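Local coordinates for SusD superfamily protein (Bacteroides vulgatus, PDB 3MYV) that probably binds polysaccharide at the outer membrane and helps in glycan capture at the cell surface, at residues A138-P143 / R157-Q162; F128-T133 / K429-I434; E336-A341 / L360-K365. All blocks are in the same frame, centred on the assembly; numbering follows the deposited sequence.

The three contacts show how chemistry follows place in the fold. Interaction 1 is partly buried and rests on polar bonds: two short antiparallel strands share backbone hydrogen bonds, and an arginine holds one carbonyl. Interaction 2, wholly buried, relies on aromatic, sulfur and aliphatic packing with one bridging water, and joins residues almost 300 positions apart. The two use consecutive parts of the chain, 128-133 leading by way of helix 132-135 into strand 140-143, and a probable hydrogen bond from Tyr-130 N to Ser-139 OG links them. Interaction 3, with its centre about 31 Å from that of interaction 1 and 28 Å from that of interaction 2, is largely apolar helix packing, buried apart from Glu-362.

Interaction 1 of 3, residues A138-P143 / R157-Q162; sequences ASLGAP and RSTVAQ
Arg-157 reaches across a short two-stranded antiparallel sheet to hold the carbonyl oxygen of Gly-141. Strands 140-143 and 157-159 are joined by a 13-residue connection without helix or strand, and the second runs directly into helix 160-177. The arginine leaves its strand with CB 3.9 Å from Gly-141 O; CG and CD keep a similar separation as the chain passes that oxygen. A bend at chi3 (72°) then turns the guanidinium back, so that NE donates to Gly-141 O at 2.8 Å, nearly in line with the carbonyl. NH2 donates to the same oxygen from above the carbonyl plane, giving a side-on, two-nitrogen grip. Leu-140 crosses the arginine at about a right angle and lays CB over one guanidinium face, 3.4 Å above its plane. Beyond the strands, NH1 donates to Glu-446 O and NH2 to Asn-448 OD1, which fixes the group's rotation. A leucine in place of Arg-157 would probably leave Gly-141 O without its NE and NH2 donors and lose the bonds to Glu-446 and Asn-448. In the backbone, Gly-141 N donates to Ser-158 O at 2.8 Å and Val-160 N to Ser-139 O at 2.9 Å. Thr-159 and Gln-162 start the helix with a capping box: Gln-162 N donates to Thr-159 OG1 at 3.0 Å, and Thr-159 N returns a bond to Gln-162 OE1 at 2.9 Å.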
loop_
_atom_site.group_PDB
_atom_site.type_symbol
_atom_site.label_atom_id
_atom_site.label_comp_id
_atom_site.label_asym_id
_atom_site.label_seq_id
_atom_site.Cartn_x
_atom_site.Cartn_y
_atom_site.Cartn_z
ATOM N N ALA A 138 6.490 -20.405 2.139
ATOM C CA ALA A 138 6.750 -21.600 1.354
ATOM C C ALA A 138 6.136 -21.565 -0.037
ATOM O O ALA A 138 6.695 -22.166 -0.950
ATOM C CB ALA A 138 6.300 -22.877 2.099
ATOM N N SER A 139 5.015 -20.866 -0.202
ATOM C CA SER A 139 4.346 -20.791 -1.507
ATOM C C SER A 139 5.175 -19.984 -2.495
ATOM O O SER A 139 6.049 -19.213 -2.119
ATOM C CB SER A 139 2.960 -20.162 -1.381
ATOM O OG SER A 139 3.041 -18.757 -1.220
ATOM N N LEU A 140 4.886 -20.164 -3.775
ATOM C CA LEU A 140 5.577 -19.435 -4.794
ATOM C C LEU A 140 5.093 -18.000 -4.821
ATOM O O LEU A 140 3.896 -17.724 -4.753
ATOM C CB LEU A 140 5.380 -20.085 -6.184
ATOM C CG LEU A 140 5.979 -21.485 -6.395
ATOM C CD1 LEU A 140 5.583 -21.989 -7.778
ATOM C CD2 LEU A 140 7.508 -21.525 -6.280
ATOM N N GLY A 141 6.050 -17.092 -4.931
ATOM C CA GLY A 141 5.778 -15.710 -5.228
ATOM C C GLY A 141 5.864 -15.417 -6.707
ATOM O O GLY A 141 5.557 -16.253 -7.548
ATOM N N ALA A 142 6.241 -14.187 -7.026
ATOM C CA ALA A 142 6.497 -13.817 -8.403
ATOM C C ALA A 142 7.943 -14.211 -8.712
ATOM O O ALA A 142 8.715 -14.564 -7.802
ATOM C CB ALA A 142 6.317 -12.324 -8.573
ATOM N N PRO A 143 8.332 -14.146 -9.993
ATOM C CA PRO A 143 9.763 -14.162 -10.293
ATOM C C PRO A 143 10.464 -13.043 -9.517
ATOM O O PRO A 143 9.886 -11.960 -9.314
ATOM C CB PRO A 143 9.805 -13.909 -11.810
ATOM C CG PRO A 143 8.537 -14.408 -12.296
ATOM C CD PRO A 143 7.523 -14.094 -11.218
ATOM N N ARG A 157 9.833 -18.419 -11.054
ATOM C CA ARG A 157 9.207 -18.002 -9.826
ATOM C C ARG A 157 10.120 -18.397 -8.675
ATOM O O ARG A 157 10.718 -19.465 -8.687
ATOM C CB ARG A 157 7.832 -18.638 -9.674
ATOM C CG ARG A 157 6.827 -18.213 -10.739
ATOM C CD ARG A 157 5.479 -18.838 -10.515
ATOM N NE ARG A 157 4.795 -18.261 -9.369
ATOM C CZ ARG A 157 3.601 -18.626 -8.906
ATOM N NH1 ARG A 157 2.904 -19.637 -9.437
ATOM N NH2 ARG A 157 3.095 -17.976 -7.875
ATOM N N SER A 158 10.266 -17.504 -7.699
ATOM C CA SER A 158 10.907 -17.855 -6.455
ATOM C C SER A 158 9.849 -17.965 -5.355
ATOM O O SER A 158 8.705 -17.581 -5.589
ATOM C CB SER A 158 11.950 -16.795 -6.118
ATOM O OG SER A 158 13.117 -17.028 -6.867
ATOM N N THR A 159 10.205 -18.484 -4.172
ATOM C CA THR A 159 9.240 -18.577 -3.076
ATOM C C THR A 159 9.019 -17.191 -2.473
ATOM O O THR A 159 9.803 -16.269 -2.669
ATOM C CB THR A 159 9.659 -19.552 -1.952
ATOM O OG1 THR A 159 10.859 -19.081 -1.325
ATOM C CG2 THR A 159 9.882 -20.973 -2.518
ATOM N N VAL A 160 7.928 -17.067 -1.743
ATOM C CA VAL A 160 7.629 -15.861 -0.979
ATOM C C VAL A 160 8.756 -15.613 0.034
ATOM O O VAL A 160 9.251 -14.481 0.151
ATOM C CB VAL A 160 6.219 -15.992 -0.324
ATOM C CG1 VAL A 160 5.957 -14.950 0.795
ATOM C CG2 VAL A 160 5.161 -15.872 -1.407
ATOM N N ALA A 161 9.190 -16.671 0.718
ATOM C CA ALA A 161 10.323 -16.580 1.689
ATOM C C ALA A 161 11.586 -16.027 1.024
ATOM O O ALA A 161 12.210 -15.114 1.557
ATOM C CB ALA A 161 10.617 -17.931 2.348
ATOM N N GLN A 162 11.934 -16.532 -0.159
ATOM C CA GLN A 162 13.088 -15.995 -0.912
ATOM C C GLN A 162 12.942 -14.516 -1.262
ATOM O O GLN A 162 13.923 -13.751 -1.183
ATOM C CB GLN A 162 13.323 -16.795 -2.189
ATOM C CG GLN A 162 13.949 -18.169 -1.907
ATOM C CD GLN A 162 13.973 -19.096 -3.115
ATOM O OE1 GLN A 162 13.058 -19.114 -3.951
ATOM N NE2 GLN A 162 15.036 -19.869 -3.210
HETATM O O HOH W 1 9.377 -14.484 -5.127
#

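Interaction 2 of 3, residues F128-T133 / K429-I434; sequences FGYPYT and KCVLPI
A buried seam between the N-terminal and C-terminal parts of the chain forms where the exit of helix 103-128 meets the loop before helix 438-441, and Val-431 sits at its middle. The bond from CA to CB of Val-431 is directed at 128-133. CG1 lies 3.1 Å from Gly-129 O, a close approach to a carbonyl, and also over one face of the Tyr-130 ring, offset toward the rim. CG2 reaches the same ring at CE1, 4.0 Å away, so both methyl branches meet the tyrosine. Cys-430 approaches that ring obliquely, its SG 4.2 Å from the centroid of the Tyr-130 ring, in a sulfur-aromatic contact. A chi1 of 79° swings SG to the side of CD2 and CE2 of Tyr-130.

In the SusD fold the contact brings the end of an N-terminal helix against a loop near the C-terminus, and Gly-129 is where the chain leaves helical geometry after helix 103-128. Phe-128, the last residue of that helix, turns its ring toward Leu-432, Pro-433 and Ile-434: CE1 lies 3.4 Å from Leu-432 CB, while Pro-433 O comes in at the ring edge, in its plane. Leu-432 CD1 adds a contact with Phe-128 CZ at 3.7 Å, and Ile-434 CD1 touches the ring more loosely. Trp-76 meets the same phenylalanine edge-to-face. Asn-448 ND2 hydrogen-bonds to the carbonyl oxygens of both Phe-128 and Leu-432, linking the two backbones. At the other end a water does similar work, donating to Gly-129 O at 3.2 Å and to Cys-430 O at 3.0 Å.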
loop_
_atom_site.group_PDB
_atom_site.type_symbol
_atom_site.label_atom_id
_atom_site.label_comp_id
_atom_site.label_asym_id
_atom_site.label_seq_id
_atom_site.Cartn_x
_atom_site.Cartn_y
_atom_site.Cartn_z
ATOM N N PHE A 128 0.962 -11.880 -5.798
ATOM C CA PHE A 128 1.078 -13.157 -6.524
ATOM C C PHE A 128 1.462 -14.394 -5.700
ATOM O O PHE A 128 1.374 -15.506 -6.204
ATOM C CB PHE A 128 1.994 -12.999 -7.742
ATOM C CG PHE A 128 1.448 -12.053 -8.752
ATOM C CD1 PHE A 128 0.555 -12.502 -9.733
ATOM C CD2 PHE A 128 1.768 -10.708 -8.716
ATOM C CE1 PHE A 128 0.027 -11.622 -10.656
ATOM C CE2 PHE A 128 1.223 -9.814 -9.653
ATOM C CZ PHE A 128 0.350 -10.274 -10.609
ATOM N N GLY A 129 1.844 -14.188 -4.439
ATOM C CA GLY A 129 2.094 -15.254 -3.497
ATOM C C GLY A 129 1.182 -15.173 -2.300
ATOM O O GLY A 129 0.633 -14.102 -1.985
ATOM N N TYR A 130 0.973 -16.329 -1.667
ATOM C CA TYR A 130 0.157 -16.405 -0.480
ATOM C C TYR A 130 0.893 -15.656 0.645
ATOM O O TYR A 130 2.140 -15.506 0.603
ATOM C CB TYR A 130 -0.120 -17.884 -0.121
ATOM C CG TYR A 130 -1.138 -18.535 -1.026
ATOM C CD1 TYR A 130 -0.782 -19.006 -2.289
ATOM C CD2 TYR A 130 -2.468 -18.653 -0.639
ATOM C CE1 TYR A 130 -1.724 -19.586 -3.123
ATOM C CE2 TYR A 130 -3.409 -19.239 -1.462
ATOM C CZ TYR A 130 -3.043 -19.702 -2.703
ATOM O OH TYR A 130 -3.992 -20.299 -3.524
ATOM N N PRO A 131 0.144 -15.146 1.635
ATOM C CA PRO A 131 0.804 -14.396 2.711
ATOM C C PRO A 131 1.943 -15.171 3.338
ATOM O O PRO A 131 1.815 -16.373 3.626
ATOM C CB PRO A 131 -0.329 -14.194 3.744
ATOM C CG PRO A 131 -1.559 -14.247 2.936
ATOM C CD PRO A 131 -1.310 -15.250 1.868
ATOM N N TYR A 132 3.058 -14.482 3.560
ATOM C CA TYR A 132 4.188 -15.116 4.231
ATOM C C TYR A 132 3.768 -15.867 5.474
ATOM O O TYR A 132 4.245 -16.990 5.726
ATOM C CB TYR A 132 5.270 -14.095 4.600
ATOM C CG TYR A 132 6.404 -14.739 5.365
ATOM C CD1 TYR A 132 7.440 -15.351 4.696
ATOM C CD2 TYR A 132 6.404 -14.787 6.765
ATOM C CE1 TYR A 132 8.464 -15.952 5.367
ATOM C CE2 TYR A 132 7.424 -15.404 7.449
ATOM C CZ TYR A 132 8.457 -15.985 6.746
ATOM O OH TYR A 132 9.478 -16.620 7.414
ATOM N N THR A 133 2.887 -15.240 6.262
ATOM C CA THR A 133 2.484 -15.788 7.550
ATOM C C THR A 133 1.637 -17.049 7.418
ATOM O O THR A 133 1.494 -17.765 8.382
ATOM C CB THR A 133 1.740 -14.720 8.400
ATOM O OG1 THR A 133 0.810 -14.017 7.571
ATOM C CG2 THR A 133 2.739 -13.732 8.967
ATOM N N LYS A 429 -8.203 -17.511 -5.081
ATOM C CA LYS A 429 -8.100 -16.198 -5.715
ATOM C C LYS A 429 -7.637 -15.115 -4.751
ATOM O O LYS A 429 -7.713 -13.933 -5.089
ATOM C CB LYS A 429 -9.404 -15.837 -6.428
ATOM C CG LYS A 429 -9.694 -16.818 -7.563
ATOM C CD LYS A 429 -10.731 -16.334 -8.516
ATOM C CE LYS A 429 -12.139 -16.445 -7.944
ATOM N NZ LYS A 429 -13.143 -16.200 -9.012
ATOM N N CYS A 430 -7.126 -15.507 -3.572
ATOM C CA CYS A 430 -6.443 -14.535 -2.699
ATOM C C CYS A 430 -5.081 -14.112 -3.238
ATOM O O CYS A 430 -4.435 -13.211 -2.682
ATOM C CB CYS A 430 -6.327 -15.019 -1.238
ATOM S SG CYS A 430 -4.975 -16.234 -0.921
ATOM N N VAL A 431 -4.665 -14.745 -4.336
ATOM C CA VAL A 431 -3.585 -14.278 -5.186
ATOM C C VAL A 431 -4.085 -14.146 -6.612
ATOM O O VAL A 431 -5.046 -14.819 -7.010
ATOM C CB VAL A 431 -2.364 -15.232 -5.170
ATOM C CG1 VAL A 431 -1.699 -15.224 -3.777
ATOM C CG2 VAL A 431 -2.763 -16.664 -5.582
ATOM N N LEU A 432 -3.441 -13.257 -7.364
ATOM C CA LEU A 432 -3.710 -13.130 -8.801
ATOM C C LEU A 432 -3.077 -14.267 -9.567
ATOM O O LEU A 432 -2.096 -14.880 -9.094
ATOM C CB LEU A 432 -3.149 -11.821 -9.344
ATOM C CG LEU A 432 -3.858 -10.545 -8.916
ATOM C CD1 LEU A 432 -2.997 -9.366 -9.295
ATOM C CD2 LEU A 432 -5.291 -10.394 -9.488
ATOM N N PRO A 433 -3.640 -14.591 -10.748
ATOM C CA PRO A 433 -2.958 -15.592 -11.558
ATOM C C PRO A 433 -1.731 -15.015 -12.294
ATOM O O PRO A 433 -1.659 -13.808 -12.582
ATOM C CB PRO A 433 -4.032 -16.012 -12.547
ATOM C CG PRO A 433 -4.797 -14.716 -12.787
ATOM C CD PRO A 433 -4.831 -14.051 -11.430
ATOM N N ILE A 434 -0.770 -15.890 -12.561
ATOM C CA ILE A 434 0.349 -15.591 -13.435
ATOM C C ILE A 434 -0.227 -15.353 -14.852
ATOM O O ILE A 434 -1.023 -16.180 -15.332
ATOM C CB ILE A 434 1.389 -16.766 -13.452
ATOM C CG1 ILE A 434 1.901 -17.123 -12.038
ATOM C CG2 ILE A 434 2.556 -16.431 -14.404
ATOM C CD1 ILE A 434 2.576 -16.001 -11.269
HETATM O O HOH W 2 -2.184 -13.349 -0.715
#

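Interaction 3 of 3, residues E336-A341 / L360-K365; sequences EVYLIA and LNEIVK
Ile-363 and Tyr-338 meet where the isoleucine reaches the base of the aromatic side chain. CG1 of Ile-363 lies 3.6 Å from Tyr-338 CB, and its CD1 also approaches Tyr-338 CG, coming to the ring obliquely. In Ile-363, chi1 of -61° sets CG1 anti to the carbonyl carbon and CG2 anti to the backbone N. The two branches therefore divide their work: CG1 and CD1 serve the tyrosine, while CG2 faces Leu-339, whose CD2 is 4.4 Å from it. That same CD2 of Leu-339 also meets Leu-360 CD1 at 4.1 Å, the two leucines crossing at a slant. Further along the tyrosine ring, Glu-362 lends only its aliphatic part: CG lies 3.9 Å from Tyr-338 CE2 and CB scarcely farther from the same atom, with the carboxylate plane turned 71° from the ring.

These side chains fill the interface of an antiparallel helical hairpin, helix 334-348 followed closely by helix 350-367, consistent with the TPR-like helical part of SusD-family proteins. The local axes approach to 9.1 Å and run at 135° to each other, an antiparallel but strongly splayed arrangement in which the few contacts gather around Tyr-338 and Leu-339. Outward from this layer, Tyr-359 meets the Tyr-338 ring nearly at right angles, and Ile-217 of helix 206-223 touches that tyrosine as well. Helix 380-391 packs against both members of the pair, with Glu-386 touching Leu-339 and Glu-390 touching Ile-363, while helix 189-202 covers the other side of helix 334-348.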
loop_
_atom_site.group_PDB
_atom_site.type_symbol
_atom_site.label_atom_id
_atom_site.label_comp_id
_atom_site.label_asym_id
_atom_site.label_seq_id
_atom_site.Cartn_x
_atom_site.Cartn_y
_atom_site.Cartn_z
ATOM N N GLU A 336 0.317 5.043 9.950
ATOM C CA GLU A 336 0.582 3.609 9.770
ATOM C C GLU A 336 1.648 3.105 10.730
ATOM O O GLU A 336 1.509 2.010 11.282
ATOM C CB GLU A 336 0.988 3.253 8.337
ATOM C CG GLU A 336 1.104 1.748 8.130
ATOM C CD GLU A 336 1.776 1.328 6.815
ATOM O OE1 GLU A 336 1.971 2.194 5.951
ATOM O OE2 GLU A 336 2.050 0.118 6.658
ATOM N N VAL A 337 2.707 3.883 10.914
ATOM C CA VAL A 337 3.811 3.483 11.768
ATOM C C VAL A 337 3.344 3.303 13.223
ATOM O O VAL A 337 3.724 2.333 13.893
ATOM C CB VAL A 337 4.980 4.465 11.686
ATOM C CG1 VAL A 337 6.142 3.986 12.588
ATOM C CG2 VAL A 337 5.446 4.651 10.237
ATOM N N TYR A 338 2.505 4.214 13.694
ATOM C CA TYR A 338 1.876 4.066 15.009
ATOM C C TYR A 338 1.113 2.735 15.090
ATOM O O TYR A 338 1.232 1.998 16.065
ATOM C CB TYR A 338 0.943 5.245 15.308
ATOM C CG TYR A 338 1.650 6.492 15.829
ATOM C CD1 TYR A 338 2.396 7.320 14.984
ATOM C CD2 TYR A 338 1.553 6.860 17.163
ATOM C CE1 TYR A 338 3.033 8.474 15.476
ATOM C CE2 TYR A 338 2.194 7.991 17.662
ATOM C CZ TYR A 338 2.934 8.787 16.819
ATOM O OH TYR A 338 3.551 9.919 17.304
ATOM N N LEU A 339 0.334 2.429 14.057
ATOM C CA LEU A 339 -0.420 1.165 14.039
ATOM C C LEU A 339 0.486 -0.058 13.905
ATOM O O LEU A 339 0.162 -1.091 14.483
ATOM C CB LEU A 339 -1.507 1.179 12.968
ATOM C CG LEU A 339 -2.607 2.198 13.244
ATOM C CD1 LEU A 339 -3.481 2.402 12.023
ATOM C CD2 LEU A 339 -3.452 1.822 14.465
ATOM N N ILE A 340 1.614 0.046 13.182
ATOM C CA ILE A 340 2.597 -1.063 13.143
ATOM C C ILE A 340 3.178 -1.316 14.560
ATOM O O ILE A 340 3.249 -2.457 15.032
ATOM C CB ILE A 340 3.742 -0.781 12.126
ATOM C CG1 ILE A 340 3.183 -0.760 10.679
ATOM C CG2 ILE A 340 4.906 -1.805 12.342
ATOM C CD1 ILE A 340 4.135 -0.196 9.609
ATOM N N ALA A 341 3.585 -0.258 15.237
ATOM C CA ALA A 341 4.070 -0.415 16.612
ATOM C C ALA A 341 2.990 -1.041 17.528
ATOM O O ALA A 341 3.283 -1.933 18.345
ATOM C CB ALA A 341 4.519 0.941 17.175
ATOM N N LEU A 360 -1.238 3.054 20.163
ATOM C CA LEU A 360 -2.597 2.775 19.724
ATOM C C LEU A 360 -3.491 3.915 20.194
ATOM O O LEU A 360 -4.224 4.450 19.394
ATOM C CB LEU A 360 -3.092 1.423 20.235
ATOM C CG LEU A 360 -4.540 1.060 19.852
ATOM C CD1 LEU A 360 -4.690 0.989 18.268
ATOM C CD2 LEU A 360 -4.964 -0.179 20.556
ATOM N N ASN A 361 -3.392 4.291 21.479
ATOM C CA ASN A 361 -4.226 5.349 22.052
ATOM C C ASN A 361 -4.013 6.688 21.403
ATOM O O ASN A 361 -4.947 7.475 21.272
ATOM C CB ASN A 361 -4.070 5.469 23.573
ATOM C CG ASN A 361 -4.984 4.515 24.297
ATOM O OD1 ASN A 361 -6.155 4.826 24.514
ATOM N ND2 ASN A 361 -4.481 3.319 24.624
ATOM N N GLU A 362 -2.783 6.972 21.000
ATOM C CA GLU A 362 -2.546 8.229 20.282
ATOM C C GLU A 362 -3.413 8.345 19.044
ATOM O O GLU A 362 -3.965 9.429 18.755
ATOM C CB GLU A 362 -1.099 8.359 19.884
ATOM C CG GLU A 362 -0.740 9.772 19.527
ATOM C CD GLU A 362 -0.387 10.595 20.736
ATOM O OE1 GLU A 362 0.404 10.087 21.559
ATOM O OE2 GLU A 362 -0.871 11.748 20.839
ATOM N N ILE A 363 -3.578 7.235 18.328
ATOM C CA ILE A 363 -4.378 7.235 17.097
ATOM C C ILE A 363 -5.877 7.236 17.442
ATOM O O ILE A 363 -6.697 7.934 16.802
ATOM C CB ILE A 363 -4.016 6.035 16.195
ATOM C CG1 ILE A 363 -2.533 6.128 15.779
ATOM C CG2 ILE A 363 -4.977 5.933 14.978
ATOM C CD1 ILE A 363 -2.140 7.405 14.989
ATOM N N VAL A 364 -6.249 6.449 18.450
ATOM C CA VAL A 364 -7.647 6.371 18.883
ATOM C C VAL A 364 -8.145 7.734 19.307
ATOM O O VAL A 364 -9.230 8.163 18.917
ATOM C CB VAL A 364 -7.802 5.321 19.994
ATOM C CG1 VAL A 364 -9.181 5.423 20.700
ATOM C CG2 VAL A 364 -7.558 3.927 19.375
ATOM N N LYS A 365 -7.335 8.424 20.106
ATOM C CA LYS A 365 -7.728 9.703 20.675
ATOM C C LYS A 365 -7.658 10.841 19.680
ATOM O O LYS A 365 -8.393 11.826 19.811
ATOM C CB LYS A 365 -6.894 10.014 21.922
ATOM C CG LYS A 365 -7.197 9.030 23.036
ATOM C CD LYS A 365 -6.274 9.204 24.257
ATOM C CE LYS A 365 -6.657 8.200 25.348
ATOM N NZ LYS A 365 -5.778 8.328 26.560
#